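Local atomic coordinates of cyclase (Uncultured organism, PDB entry 5IBZ), a protein that belongs to the putative cyclase family, may have arylformamidase activity, as assigned to its family, and binds acetylphosphate. Residues H268-L271 / L272-G276; P107-G110 / S111-D115. One frame throughout, in Å; residues are numbered along the deposited sequence.

How the contacts relate
Contacts 1 and 2 illustrate how a binding pocket can be assembled from a helix and a strand that are distant in sequence. Their centres lie 18 Å apart, yet each sends one side chain to the same acetylphosphate: contact 1 gives His268, whose ring donates a hydrogen bond to the phosphate, and contact 2 gives Asp115, whose side chain comes within about 4 Å of the ligand. Strand 278-281 joins them, since Ile279 touches His268 and Leu272 and also shares backbone hydrogen bonding with Asp115. The two meet directly where Leu272 CD2 packs 4.3 Å from Asp115 O. Arg69, His119, Ile250 and Glu281 complete the pocket.

Contact 1: H268-L271 / L272-G276; sequences HGNL and LRDLG. With UVW (acetylphosphate), chain F.
The amide of Asn270 and the carboxylate of Asp274, one helical turn apart, meet obliquely, their planes 32° apart. ND2 of Asn270 donates to OD2 of Asp274 at 2.7 Å, the oxygen lying near the amide plane and being met almost along its own C-O bond. The His268 imidazole works through its edge, where NE2 donates in the ring plane to O2P of acetylphosphate over a short 2.5 Å. Its ND1 is hydrogen-bonded to Glu253, a second-shell partner that would fix the rotation of the ring.

Beside this amide-carboxylate pair, NH1 of Arg273 forms a salt bridge to OD1 of Asp274 at 2.9 Å. CG of Arg273 stands anti to the backbone N (chi1 176°) and the chain runs extended to a guanidinium that makes a cation-pi contact with Tyr122. On another side of the helix, Leu271 CD2 meets Leu275 CD1 at 3.9 Å, and both leucines also touch helix 233-239. The backbone widens into a pi-type turn, Leu275 N donating to Asn270 O at 3.0 Å. Chemically, the buried Asp274 has a donor at each oxygen, which probably stabilises its negative charge, while His268 reaches from the same helix to the phosphate.

Contact 2: P107-G110 / S111-D115; sequences PLQG and STQWD
Gln113 reaches back across the bend to Gln109, its NE2 making a weak hydrogen bond of 3.0 Å to the backbone O of Gln109. The same nitrogen donates along a straighter line (156°) to Ser111 O at 2.9 Å, in that carbonyl's plane, so one amide ties together two carbonyls. OE1 of Gln113 lies 3.5 Å from CB of Gln109, and the two glutamine amides stand steeply to each other, their planes 70° apart. CG of Gln113 sits between the backbone N and the carbonyl carbon (chi1 71°), from where the extended chain enters the bend. Without this amide, as with an alanine here, the carbonyls of Gln109 and Ser111 would probably lose their shared donor and a gap would open beside the Gln109 side chain.

Further out, one water donates to Leu108 O and Thr112 O, and a second accepts from Gln109 NE2. A type I turn, with Gly110 N bonding to Pro107 O, shapes the bend. Gln109 OE1 is hydrogen-bonded to Asp102 N of the second subunit. The bend links strand 97-107, whose Pro107 end pairs with a strand of that subunit, to strand 113-115, between strands 278-281 and 314-316 in the mixed sheet.

Contact 1: H268-L271 / L272-G276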
# COMPACT_ATOMS: atom_id res chain seq x y z
N HIS B 268 21.27 -4.80 -19.85
CA HIS B 268 21.02 -4.23 -18.53
C HIS B 268 22.31 -4.10 -17.74
O HIS B 268 22.61 -3.06 -17.16
CB HIS B 268 20.07 -5.11 -17.73
CG HIS B 268 18.63 -4.84 -18.00
ND1 HIS B 268 17.99 -5.30 -19.13
CD2 HIS B 268 17.71 -4.15 -17.30
CE1 HIS B 268 16.73 -4.91 -19.10
NE2 HIS B 268 16.53 -4.20 -18.00
N GLY B 269 23.06 -5.18 -17.71
CA GLY B 269 24.30 -5.22 -16.96
C GLY B 269 25.31 -4.23 -17.50
O GLY B 269 25.93 -3.47 -16.74
N ASN B 270 25.50 -4.24 -18.81
CA ASN B 270 26.49 -3.35 -19.41
C ASN B 270 26.09 -1.88 -19.25
O ASN B 270 26.92 -1.05 -18.93
CB ASN B 270 26.69 -3.67 -20.90
CG ASN B 270 27.42 -4.99 -21.15
OD1 ASN B 270 27.20 -5.63 -22.17
ND2 ASN B 270 28.30 -5.38 -20.24
N LEU B 271 24.81 -1.55 -19.48
CA LEU B 271 24.43 -0.15 -19.36
C LEU B 271 24.50 0.35 -17.92
O LEU B 271 25.13 1.36 -17.63
CB LEU B 271 23.04 0.10 -19.91
CG LEU B 271 22.91 -0.04 -21.43
CD1 LEU B 271 21.49 0.35 -21.85
CD2 LEU B 271 23.93 0.75 -22.21
N LEU B 272 23.84 -0.36 -17.01
CA LEU B 272 23.75 0.14 -15.63
C LEU B 272 25.07 0.05 -14.88
O LEU B 272 25.53 1.05 -14.33
CB LEU B 272 22.68 -0.64 -14.87
CG LEU B 272 21.26 -0.40 -15.43
CD1 LEU B 272 20.30 -1.37 -14.78
CD2 LEU B 272 20.76 1.02 -15.27
N ARG B 273 25.68 -1.13 -14.86
CA ARG B 273 26.93 -1.32 -14.13
C ARG B 273 28.16 -0.78 -14.85
O ARG B 273 28.96 -0.07 -14.24
CB ARG B 273 27.15 -2.80 -13.83
CG ARG B 273 28.47 -3.09 -13.17
CD ARG B 273 28.72 -4.55 -13.13
NE ARG B 273 29.86 -4.93 -12.32
CZ ARG B 273 31.09 -5.12 -12.77
NH1 ARG B 273 31.39 -4.91 -14.04
NH2 ARG B 273 32.04 -5.51 -11.92
N ASP B 274 28.36 -1.15 -16.11
CA ASP B 274 29.62 -0.83 -16.75
C ASP B 274 29.67 0.64 -17.20
O ASP B 274 30.68 1.32 -16.98
CB ASP B 274 29.87 -1.78 -17.93
CG ASP B 274 30.03 -3.23 -17.49
OD1 ASP B 274 30.52 -3.46 -16.38
OD2 ASP B 274 29.66 -4.14 -18.26
N LEU B 275 28.61 1.13 -17.85
CA LEU B 275 28.60 2.51 -18.37
C LEU B 275 27.98 3.56 -17.45
O LEU B 275 28.24 4.77 -17.61
CB LEU B 275 27.85 2.56 -19.71
CG LEU B 275 28.36 1.66 -20.84
CD1 LEU B 275 27.62 2.00 -22.13
CD2 LEU B 275 29.85 1.77 -21.02
N GLY B 276 27.16 3.13 -16.50
CA GLY B 276 26.43 4.06 -15.67
C GLY B 276 25.41 4.86 -16.47
O GLY B 276 25.11 6.02 -16.17
C1 UVW F . 12.81 -6.94 -15.91
O1 UVW F . 12.26 -6.83 -14.87
C1M UVW F . 12.89 -8.30 -16.59
O2 UVW F . 13.38 -5.83 -16.54
P UVW F . 13.49 -4.35 -15.85
O1P UVW F . 14.01 -4.44 -14.43
O2P UVW F . 14.44 -3.56 -16.71
O3P UVW F . 12.15 -3.65 -15.82

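Contact 2: P107-G110 / S111-D115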
# COMPACT_ATOMS: atom_id res chain seq x y z
N PRO B 107 4.66 -0.25 -7.56
CA PRO B 107 6.08 -0.45 -7.77
C PRO B 107 6.68 0.79 -8.41
O PRO B 107 6.06 1.38 -9.30
CB PRO B 107 6.14 -1.65 -8.72
CG PRO B 107 4.75 -2.12 -8.92
CD PRO B 107 3.86 -0.97 -8.56
N LEU B 108 7.88 1.16 -8.01
CA LEU B 108 8.54 2.27 -8.67
C LEU B 108 9.01 1.86 -10.05
O LEU B 108 9.35 2.73 -10.85
CB LEU B 108 9.68 2.80 -7.79
CG LEU B 108 9.22 3.33 -6.44
CD1 LEU B 108 10.41 3.87 -5.63
CD2 LEU B 108 8.17 4.42 -6.57
N GLN B 109 9.01 0.56 -10.34
CA GLN B 109 9.25 0.04 -11.69
C GLN B 109 7.92 -0.37 -12.33
O GLN B 109 7.90 -1.23 -13.22
CB GLN B 109 10.21 -1.18 -11.66
CG GLN B 109 11.63 -0.90 -11.17
CD GLN B 109 11.73 -0.61 -9.68
OE1 GLN B 109 11.28 -1.39 -8.86
NE2 GLN B 109 12.28 0.57 -9.34
N GLY B 110 6.82 0.20 -11.87
CA GLY B 110 5.51 -0.28 -12.25
C GLY B 110 4.80 0.48 -13.36
O GLY B 110 3.69 0.12 -13.72
N SER B 111 5.45 1.50 -13.91
CA SER B 111 4.85 2.36 -14.93
C SER B 111 5.96 2.99 -15.77
O SER B 111 7.08 2.52 -15.76
CB SER B 111 3.96 3.43 -14.27
OG SER B 111 3.11 4.06 -15.21
N THR B 112 5.65 4.05 -16.51
CA THR B 112 6.70 4.86 -17.13
C THR B 112 7.76 5.17 -16.08
O THR B 112 7.43 5.62 -14.98
CB THR B 112 6.11 6.15 -17.71
OG1 THR B 112 5.08 5.81 -18.67
CG2 THR B 112 7.18 7.00 -18.35
N GLN B 113 9.02 4.92 -16.40
CA GLN B 113 10.05 4.90 -15.37
C GLN B 113 11.44 5.24 -15.86
O GLN B 113 11.76 5.06 -17.05
CB GLN B 113 10.10 3.51 -14.72
CG GLN B 113 10.68 2.42 -15.63
CD GLN B 113 10.41 1.03 -15.11
OE1 GLN B 113 11.28 0.35 -14.57
NE2 GLN B 113 9.17 0.63 -15.22
N TRP B 114 12.25 5.70 -14.92
CA TRP B 114 13.72 5.58 -14.99
C TRP B 114 14.14 4.51 -14.00
O TRP B 114 13.60 4.43 -12.89
CB TRP B 114 14.45 6.86 -14.61
CG TRP B 114 14.51 7.92 -15.62
CD1 TRP B 114 14.02 9.17 -15.48
CD2 TRP B 114 15.14 7.88 -16.91
NE1 TRP B 114 14.29 9.92 -16.60
CE2 TRP B 114 14.97 9.15 -17.50
CE3 TRP B 114 15.80 6.90 -17.62
CZ2 TRP B 114 15.43 9.45 -18.76
CZ3 TRP B 114 16.29 7.20 -18.87
CH2 TRP B 114 16.09 8.47 -19.44
N ASP B 115 15.14 3.73 -14.40
CA ASP B 115 15.82 2.81 -13.50
C ASP B 115 17.13 3.43 -13.10
O ASP B 115 17.90 3.87 -13.96
CB ASP B 115 16.04 1.47 -14.17
CG ASP B 115 14.74 0.83 -14.62
OD1 ASP B 115 13.68 1.14 -14.03
OD2 ASP B 115 14.77 0.04 -15.59
O HOH W 1 7.14 3.60 -12.66
O HOH W 2 12.04 2.30 -11.70